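Local coordinates for uncharacterized protein (Bacillus thuringiensis serovar kurstaki, PDB 4XE7) that probably polymerises, as a bacterial actin-like ParM protein, into cytoskeletal filaments that move plasmid DNA apart before cell division, at residues 80-85 with 126-131; 148-153 with 196-201; 172-177 with 190-195. All coordinates share one frame; numbering follows the deposited sequence.

Contact 1 of 3, residues 80-85 with 126-131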
loop_
_atom_site.group_PDB
_atom_site.type_symbol
_atom_site.label_atom_id
_atom_site.label_comp_id
_atom_site.label_asym_id
_atom_site.label_seq_id
_atom_site.Cartn_x
_atom_site.Cartn_y
_atom_site.Cartn_z
ATOM N N ASN A 80 -10.882 8.178 -23.737
ATOM C CA ASN A 80 -10.992 7.171 -24.801
ATOM C C ASN A 80 -10.461 5.798 -24.382
ATOM O O ASN A 80 -10.635 4.816 -25.104
ATOM C CB ASN A 80 -10.280 7.647 -26.070
ATOM C CG ASN A 80 -10.932 8.877 -26.666
ATOM O OD1 ASN A 80 -12.150 9.065 -26.570
ATOM N ND2 ASN A 80 -10.124 9.725 -27.283
ATOM N N SER A 81 -9.850 5.725 -23.199
ATOM C CA SER A 81 -9.501 4.444 -22.594
ATOM C C SER A 81 -10.743 3.700 -22.096
ATOM O O SER A 81 -10.721 2.483 -21.953
ATOM C CB SER A 81 -8.527 4.654 -21.423
ATOM O OG SER A 81 -7.496 5.537 -21.814
ATOM N N LEU A 82 -11.801 4.444 -21.777
ATOM C CA LEU A 82 -13.087 3.852 -21.387
ATOM C C LEU A 82 -14.006 3.687 -22.596
ATOM O O LEU A 82 -13.934 4.467 -23.543
ATOM C CB LEU A 82 -13.793 4.713 -20.340
ATOM C CG LEU A 82 -13.104 4.931 -19.004
ATOM C CD1 LEU A 82 -13.923 5.905 -18.156
ATOM C CD2 LEU A 82 -12.918 3.611 -18.297
ATOM N N ASP A 83 -14.882 2.693 -22.561
ATOM C CA ASP A 83 -15.827 2.507 -23.670
ATOM C C ASP A 83 -16.885 3.624 -23.608
ATOM O O ASP A 83 -16.936 4.365 -22.617
ATOM C CB ASP A 83 -16.444 1.095 -23.624
ATOM C CG ASP A 83 -17.687 0.984 -22.719
ATOM O OD1 ASP A 83 -17.833 1.734 -21.734
ATOM O OD2 ASP A 83 -18.527 0.100 -22.993
ATOM N N GLY A 84 -17.710 3.762 -24.646
ATOM C CA GLY A 84 -18.717 4.820 -24.674
ATOM C C GLY A 84 -19.652 4.900 -23.467
ATOM O O GLY A 84 -19.963 5.986 -22.981
ATOM N N ASP A 85 -20.090 3.749 -22.969
ATOM C CA ASP A 85 -21.052 3.703 -21.866
ATOM C C ASP A 85 -20.500 4.178 -20.522
ATOM O O ASP A 85 -21.137 4.967 -19.813
ATOM C CB ASP A 85 -21.580 2.287 -21.684
ATOM C CG ASP A 85 -22.636 2.212 -20.614
ATOM O OD1 ASP A 85 -23.808 2.555 -20.912
ATOM O OD2 ASP A 85 -22.288 1.848 -19.473
ATOM N N HIS A 126 -10.382 -1.065 -13.467
ATOM C CA HIS A 126 -9.034 -0.677 -13.075
ATOM C C HIS A 126 -8.663 0.708 -13.575
ATOM O O HIS A 126 -7.907 1.408 -12.916
ATOM C CB HIS A 126 -8.031 -1.736 -13.561
ATOM C CG HIS A 126 -8.272 -3.084 -12.950
ATOM N ND1 HIS A 126 -7.871 -3.397 -11.668
ATOM C CD2 HIS A 126 -8.933 -4.168 -13.413
ATOM C CE1 HIS A 126 -8.253 -4.629 -11.381
ATOM N NE2 HIS A 126 -8.904 -5.118 -12.418
ATOM N N LEU A 127 -9.208 1.119 -14.721
ATOM C CA LEU A 127 -8.916 2.461 -15.230
ATOM C C LEU A 127 -9.559 3.563 -14.393
ATOM O O LEU A 127 -8.931 4.602 -14.113
ATOM C CB LEU A 127 -9.371 2.605 -16.679
ATOM C CG LEU A 127 -8.559 1.797 -17.692
ATOM C CD1 LEU A 127 -9.219 1.858 -19.064
ATOM C CD2 LEU A 127 -7.119 2.288 -17.751
ATOM N N ILE A 128 -10.802 3.347 -13.980
ATOM C CA ILE A 128 -11.510 4.383 -13.235
ATOM C C ILE A 128 -10.789 4.712 -11.909
ATOM O O ILE A 128 -10.540 5.882 -11.630
ATOM C CB ILE A 128 -12.981 4.000 -13.021
ATOM C CG1 ILE A 128 -13.734 4.149 -14.359
ATOM C CG2 ILE A 128 -13.605 4.877 -11.939
ATOM C CD1 ILE A 128 -15.172 3.634 -14.384
ATOM N N PRO A 129 -10.404 3.698 -11.111
ATOM C CA PRO A 129 -9.628 4.056 -9.919
ATOM C C PRO A 129 -8.248 4.628 -10.234
ATOM O O PRO A 129 -7.781 5.495 -9.495
ATOM C CB PRO A 129 -9.504 2.729 -9.169
ATOM C CG PRO A 129 -10.728 1.958 -9.620
ATOM C CD PRO A 129 -10.831 2.291 -11.072
ATOM N N LEU A 130 -7.615 4.176 -11.306
ATOM C CA LEU A 130 -6.311 4.728 -11.682
ATOM C C LEU A 130 -6.425 6.216 -12.019
ATOM O O LEU A 130 -5.691 7.037 -11.472
ATOM C CB LEU A 130 -5.715 3.949 -12.865
ATOM C CG LEU A 130 -4.591 4.624 -13.657
ATOM C CD1 LEU A 130 -3.250 4.563 -12.890
ATOM C CD2 LEU A 130 -4.432 4.017 -15.031
ATOM N N PHE A 131 -7.346 6.568 -12.915
ATOM C CA PHE A 131 -7.508 7.971 -13.311
ATOM C C PHE A 131 -7.942 8.818 -12.132
ATOM O O PHE A 131 -7.517 9.964 -11.985
ATOM C CB PHE A 131 -8.525 8.115 -14.448
ATOM C CG PHE A 131 -8.029 7.599 -15.764
ATOM C CD1 PHE A 131 -6.693 7.701 -16.103
ATOM C CD2 PHE A 131 -8.898 7.006 -16.664
ATOM C CE1 PHE A 131 -6.231 7.224 -17.329
ATOM C CE2 PHE A 131 -8.444 6.526 -17.885
ATOM C CZ PHE A 131 -7.116 6.634 -18.220
#

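Contact 2 of 3, residues 148-153 with 196-201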
loop_
_atom_site.group_PDB
_atom_site.type_symbol
_atom_site.label_atom_id
_atom_site.label_comp_id
_atom_site.label_asym_id
_atom_site.label_seq_id
_atom_site.Cartn_x
_atom_site.Cartn_y
_atom_site.Cartn_z
ATOM N N VAL A 148 1.061 13.841 -17.299
ATOM C CA VAL A 148 1.355 12.700 -16.433
ATOM C C VAL A 148 2.188 11.639 -17.164
ATOM O O VAL A 148 1.641 10.784 -17.863
ATOM C CB VAL A 148 0.057 12.035 -15.924
ATOM C CG1 VAL A 148 0.372 10.826 -15.041
ATOM C CG2 VAL A 148 -0.790 13.037 -15.185
ATOM N N PRO A 149 3.521 11.693 -17.016
ATOM C CA PRO A 149 4.314 10.604 -17.602
ATOM C C PRO A 149 4.042 9.295 -16.860
ATOM O O PRO A 149 4.263 9.212 -15.646
ATOM C CB PRO A 149 5.760 11.067 -17.420
ATOM C CG PRO A 149 5.716 12.020 -16.253
ATOM C CD PRO A 149 4.350 12.684 -16.307
ATOM N N PHE A 150 3.553 8.285 -17.577
ATOM C CA PHE A 150 3.073 7.089 -16.905
ATOM C C PHE A 150 4.190 6.110 -16.543
ATOM O O PHE A 150 4.886 5.591 -17.398
ATOM C CB PHE A 150 2.024 6.361 -17.760
ATOM C CG PHE A 150 1.361 5.241 -17.026
ATOM C CD1 PHE A 150 0.431 5.510 -16.035
ATOM C CD2 PHE A 150 1.718 3.926 -17.268
ATOM C CE1 PHE A 150 -0.171 4.487 -15.326
ATOM C CE2 PHE A 150 1.125 2.893 -16.557
ATOM C CZ PHE A 150 0.185 3.176 -15.584
ATOM N N SER A 151 4.335 5.815 -15.262
ATOM C CA SER A 151 5.279 4.776 -14.885
ATOM C C SER A 151 4.516 3.711 -14.122
ATOM O O SER A 151 4.088 3.921 -12.988
ATOM C CB SER A 151 6.434 5.348 -14.055
ATOM O OG SER A 151 7.296 4.323 -13.579
ATOM N N GLY A 152 4.311 2.570 -14.761
ATOM C CA GLY A 152 3.641 1.480 -14.097
ATOM C C GLY A 152 4.414 0.184 -14.205
ATOM O O GLY A 152 5.623 0.160 -14.459
ATOM N N GLY A 153 3.708 -0.914 -14.006
ATOM C CA GLY A 153 4.328 -2.212 -14.126
ATOM C C GLY A 153 3.277 -3.289 -14.160
ATOM O O GLY A 153 2.184 -3.122 -13.622
ATOM N N GLY A 196 5.563 7.224 -21.346
ATOM C CA GLY A 196 5.608 6.455 -20.123
ATOM C C GLY A 196 6.664 5.371 -20.136
ATOM O O GLY A 196 7.406 5.220 -21.101
ATOM N N THR A 197 6.708 4.611 -19.050
ATOM C CA THR A 197 7.642 3.503 -18.891
ATOM C C THR A 197 6.950 2.368 -18.147
ATOM O O THR A 197 6.121 2.612 -17.271
ATOM C CB THR A 197 8.900 3.918 -18.098
ATOM O OG1 THR A 197 9.348 5.207 -18.528
ATOM C CG2 THR A 197 10.013 2.905 -18.288
ATOM N N MET A 198 7.288 1.131 -18.475
ATOM C CA MET A 198 6.743 0.010 -17.728
ATOM C C MET A 198 7.882 -0.703 -17.028
ATOM O O MET A 198 8.971 -0.852 -17.580
ATOM C CB MET A 198 5.972 -0.939 -18.642
ATOM C CG MET A 198 4.709 -0.327 -19.219
ATOM S SD MET A 198 3.443 0.012 -17.971
ATOM C CE MET A 198 2.933 -1.659 -17.578
ATOM N N ASN A 199 7.636 -1.130 -15.802
ATOM C CA ASN A 199 8.705 -1.695 -14.998
ATOM C C ASN A 199 8.388 -3.145 -14.662
ATOM O O ASN A 199 7.251 -3.605 -14.854
ATOM C CB ASN A 199 8.911 -0.875 -13.720
ATOM C CG ASN A 199 9.093 0.618 -14.000
ATOM O OD1 ASN A 199 10.177 1.062 -14.375
ATOM N ND2 ASN A 199 8.016 1.399 -13.828
ATOM N N VAL A 200 9.399 -3.853 -14.168
ATOM C CA VAL A 200 9.249 -5.237 -13.738
ATOM C C VAL A 200 8.595 -5.298 -12.374
ATOM O O VAL A 200 9.264 -5.021 -11.380
ATOM C CB VAL A 200 10.614 -5.949 -13.629
ATOM C CG1 VAL A 200 10.429 -7.423 -13.293
ATOM C CG2 VAL A 200 11.441 -5.751 -14.892
ATOM N N GLU A 201 7.318 -5.668 -12.304
ATOM C CA GLU A 201 6.654 -5.762 -11.004
ATOM C C GLU A 201 7.381 -6.822 -10.183
ATOM O O GLU A 201 7.825 -7.829 -10.722
ATOM C CB GLU A 201 5.165 -6.102 -11.152
ATOM C CG GLU A 201 4.338 -5.808 -9.902
ATOM C CD GLU A 201 2.890 -6.263 -10.024
ATOM O OE1 GLU A 201 2.663 -7.461 -10.291
ATOM O OE2 GLU A 201 1.979 -5.423 -9.850
HETATM O O HOH W 1 7.665 7.673 -17.490
#

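Contact 3 of 3, residues 172-177 with 190-195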
loop_
_atom_site.group_PDB
_atom_site.type_symbol
_atom_site.label_atom_id
_atom_site.label_comp_id
_atom_site.label_asym_id
_atom_site.label_seq_id
_atom_site.Cartn_x
_atom_site.Cartn_y
_atom_site.Cartn_z
ATOM N N TYR A 172 -2.277 6.548 -23.486
ATOM C CA TYR A 172 -1.894 7.799 -24.132
ATOM C C TYR A 172 -3.127 8.623 -24.469
ATOM O O TYR A 172 -4.183 8.076 -24.788
ATOM C CB TYR A 172 -1.088 7.538 -25.408
ATOM C CG TYR A 172 0.287 6.955 -25.177
ATOM C CD1 TYR A 172 1.002 7.241 -24.019
ATOM C CD2 TYR A 172 0.874 6.121 -26.123
ATOM C CE1 TYR A 172 2.264 6.709 -23.809
ATOM C CE2 TYR A 172 2.128 5.589 -25.926
ATOM C CZ TYR A 172 2.821 5.883 -24.769
ATOM O OH TYR A 172 4.072 5.349 -24.570
ATOM N N GLY A 173 -2.993 9.939 -24.384
ATOM C CA GLY A 173 -4.083 10.819 -24.738
ATOM C C GLY A 173 -4.560 11.697 -23.605
ATOM O O GLY A 173 -3.890 11.870 -22.578
ATOM N N GLU A 174 -5.744 12.257 -23.805
ATOM C CA GLU A 174 -6.297 13.224 -22.887
ATOM C C GLU A 174 -7.430 12.581 -22.102
ATOM O O GLU A 174 -8.176 11.776 -22.645
ATOM C CB GLU A 174 -6.778 14.455 -23.650
ATOM C CG GLU A 174 -7.030 15.667 -22.777
ATOM C CD GLU A 174 -7.599 16.834 -23.558
ATOM O OE1 GLU A 174 -8.769 17.196 -23.307
ATOM O OE2 GLU A 174 -6.874 17.384 -24.418
ATOM N N HIS A 175 -7.522 12.916 -20.818
ATOM C CA HIS A 175 -8.560 12.399 -19.930
ATOM C C HIS A 175 -9.000 13.484 -18.958
ATOM O O HIS A 175 -8.159 14.165 -18.370
ATOM C CB HIS A 175 -8.055 11.183 -19.143
ATOM C CG HIS A 175 -7.138 10.296 -19.923
ATOM N ND1 HIS A 175 -7.591 9.177 -20.604
ATOM C CD2 HIS A 175 -5.813 10.354 -20.141
ATOM C CE1 HIS A 175 -6.573 8.597 -21.200
ATOM N NE2 HIS A 175 -5.474 9.285 -20.944
ATOM N N THR A 176 -10.301 13.657 -18.770
ATOM C CA THR A 176 -10.753 14.567 -17.730
ATOM C C THR A 176 -11.454 13.821 -16.606
ATOM O O THR A 176 -12.205 12.867 -16.836
ATOM C CB THR A 176 -11.708 15.646 -18.277
ATOM O OG1 THR A 176 -12.944 15.034 -18.660
ATOM C CG2 THR A 176 -11.072 16.348 -19.473
ATOM N N VAL A 177 -11.191 14.267 -15.388
ATOM C CA VAL A 177 -11.882 13.772 -14.212
ATOM C C VAL A 177 -12.575 14.934 -13.519
ATOM O O VAL A 177 -11.923 15.880 -13.069
ATOM C CB VAL A 177 -10.917 13.097 -13.211
ATOM C CG1 VAL A 177 -11.705 12.511 -12.054
ATOM C CG2 VAL A 177 -10.065 12.022 -13.907
ATOM N N LYS A 190 -7.627 18.045 -15.923
ATOM C CA LYS A 190 -7.277 17.624 -17.263
ATOM C C LYS A 190 -5.933 16.900 -17.272
ATOM O O LYS A 190 -4.896 17.478 -16.938
ATOM C CB LYS A 190 -7.251 18.835 -18.198
ATOM C CG LYS A 190 -6.876 18.525 -19.622
ATOM C CD LYS A 190 -7.060 19.756 -20.493
ATOM C CE LYS A 190 -6.259 19.661 -21.778
ATOM N NZ LYS A 190 -6.521 20.834 -22.657
ATOM N N ILE A 191 -5.962 15.634 -17.668
ATOM C CA ILE A 191 -4.785 14.772 -17.610
ATOM C C ILE A 191 -4.307 14.444 -19.003
ATOM O O ILE A 191 -5.059 13.899 -19.813
ATOM C CB ILE A 191 -5.086 13.447 -16.860
ATOM C CG1 ILE A 191 -5.414 13.721 -15.390
ATOM C CG2 ILE A 191 -3.935 12.426 -17.030
ATOM C CD1 ILE A 191 -6.164 12.569 -14.695
ATOM N N THR A 192 -3.058 14.769 -19.287
ATOM C CA THR A 192 -2.483 14.395 -20.558
ATOM C C THR A 192 -1.325 13.431 -20.353
ATOM O O THR A 192 -0.382 13.717 -19.625
ATOM C CB THR A 192 -2.001 15.626 -21.334
ATOM O OG1 THR A 192 -3.071 16.574 -21.417
ATOM C CG2 THR A 192 -1.547 15.235 -22.739
ATOM N N ILE A 193 -1.415 12.277 -20.993
ATOM C CA ILE A 193 -0.344 11.301 -20.953
ATOM C C ILE A 193 0.260 11.206 -22.341
ATOM O O ILE A 193 -0.420 10.805 -23.287
ATOM C CB ILE A 193 -0.854 9.924 -20.500
ATOM C CG1 ILE A 193 -1.639 10.055 -19.187
ATOM C CG2 ILE A 193 0.306 8.946 -20.383
ATOM C CD1 ILE A 193 -2.319 8.766 -18.747
ATOM N N ASN A 194 1.530 11.580 -22.453
ATOM C CA ASN A 194 2.234 11.627 -23.735
ATOM C C ASN A 194 3.272 10.534 -23.901
ATOM O O ASN A 194 3.649 10.177 -25.017
ATOM C CB ASN A 194 2.917 12.983 -23.894
ATOM C CG ASN A 194 1.933 14.121 -23.887
ATOM O OD1 ASN A 194 0.987 14.140 -24.675
ATOM N ND2 ASN A 194 2.133 15.074 -22.975
ATOM N N ASP A 195 3.745 10.019 -22.776
ATOM C CA ASP A 195 4.793 9.014 -22.773
ATOM C C ASP A 195 4.771 8.279 -21.442
ATOM O O ASP A 195 4.039 8.659 -20.518
ATOM C CB ASP A 195 6.170 9.647 -23.035
ATOM C CG ASP A 195 6.505 10.793 -22.068
ATOM O OD1 ASP A 195 6.943 11.864 -22.542
ATOM O OD2 ASP A 195 6.364 10.627 -20.837
#

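Contact 1 of 3, residues 80-85 with 126-131
Ser81 OG lies at the edge of the Phe131 ring, in its plane and 3.8 Å from Phe131 CZ, while it hydrogen-bonds to the backbone carbonyl of Met170 outside the contact. The hydroxyl is therefore satisfied although it is buried beside an aromatic rim. Its place at that edge follows from the torsion, which sets OG anti to the carbonyl carbon of its own residue (chi1 -47°). Ser81 CB points at the helix and lies 4.0 Å from Phe131 CE2. The carbonyl of this serine is also engaged: Leu127 CD1 comes within 3.3 Å of Ser81 O, the oxygen that Lys123 NZ holds by a hydrogen bond from one turn earlier on the helix, and Leu127 CD1 touches Ser81 CB at 3.7 Å.

Residues 80-85 form the turn by which strand 73-79 gives way to the short helix 84-88, whose N-cap is Asp83 through its bond to Ala86 N. Helix 123-140 packs against that turn, as helices flank the sheet in actin-like domains. No hydrogen bond joins the two segments, so the rest of the contact is hydrocarbon. Leu82 CD2 meets Leu127 CB at 4.0 Å and Ile128 CG1 at 4.1 Å, and Leu82 CD1 also approaches Ile128 CG1. The Leu82 side chain runs past that of Leu127 in the opposite direction and crosses that of Ile128 at about a right angle. Ile77 of strand 73-79 also touches Leu82, Ile128 and Phe131, and Ile128 reaches on to Trp91 and Val93.

Contact 2 of 3, residues 148-153 with 196-201
Gly152 O accepts two bonds from one residue, from Asn199 N at 2.7 Å and from Asn199 ND2 at 2.8 Å, and both donors sit tilted from the plane of the carbonyl. The same ND2 also donates to Ser151 OG at 3.0 Å, and this second bond lies close to the amide plane, whereas Gly152 O stands 31° out of it. Bringing the amide across to the partner strand is the work of chi1 (-52°), which sets CG beside the backbone N.

Around these bonds the backbones pair in parallel, Phe150 beside Gly196 and Ser151 beside Thr197. Thr197 N bonds to Phe150 O at 2.6 Å, and Gly152 N returns the favour to Thr197 O at 3.1 Å. A water bound to Thr197 OG1 makes a weak link to Phe150 O as well.

On the face carrying Phe150, Met198 folds back through bends at chi2 and chi3. Its SD reaches the rim of the Phe150 ring, 4.0 Å from CE2 and 84° off the ring normal, an edge-on Met-aromatic contact; Met198 CE ends 3.7 Å from Gly153 N. Strands 188-200 and 145-154 thus pair within the mixed sheet of an actin-like domain, with a helix on each face. Helix 164-171 sets Leu168 and Leu171 against Phe150 and Ile167 against Met198. Helix 402-418 covers the Asn199 face, where Ser151 OG is bonded to Tyr407 O.

That carbonyl can only accept, which leaves Ser151 OG to donate to it and to accept from Asn199. Gly152 O likewise can only accept. Both favour the NH2 end of Asn199 facing strand 145-154, consistent with the modelled amide orientation.

Contact 3 of 3, residues 172-177 with 190-195
His175 and Ile193 pack on the buried face of this antiparallel pair, with Ile193 CD1 3.9 Å from His175 NE2 and the two side chains crossing at about a right angle. The imidazole is held at both nitrogens, ND1 by Ser79 OG and NE2 by Leu171 O, which should fix its rotation. Next along, Ile191 reaches with CD1 to Val177 CG2 at 4.0 Å, and Met134 of helix 123-140 closes over Ile191 and Ile193.

The face carrying Glu174 and Lys190 is much looser. Lys190 starts with CG anti to the backbone N (chi1 179°) and runs out extended alongside Glu174. Glu174 OE2 comes to 3.5 Å from Lys190 CE, yet its ion pair with NZ is a long 3.9 Å. Lys190 NZ has a second, also weak, ionic partner in Glu145. Tyr172 forms the partly exposed end of the pair: its CE1 leans on Asp195 CA at 3.6 Å, and the carbonyl oxygen of Asn194 sits over one face of the ring.

Backbone bonds hold the two strands together as a whole, Ile191 N to His175 O at 2.7 Å and His175 N back to Ile191 O, then Gly173 and Ile193 bonded in both directions. With one face packed on helix 123-140 and a long, weakly paired Glu174 and Lys190 on the more open side, this is an antiparallel beta hairpin set between strands 73-79 and 145-154 in the mixed sheet of an actin-like domain.

In the fold
From the N terminus, strand 73-79 runs into the turn at 80-85, and contact 1 closes the first loop when helix 123-140 packs on that turn. The chain goes straight on into strand 145-154, where Leu130 of the helix touches Phe150 and contact 2 opens. Before 196-201 closes it, the hairpin of contact 3 forms, so the span of 172-195 falls wholly within that of contact 2. Strand 188-200 serves both, with 173-179 on one side and 145-154 on the other; Val148 and Phe150 bond back to Thr192 and Asp195. Contact 1 comes earlier, in series with both, and His175 meets Ser81 and Phe131, joining helix to sheet.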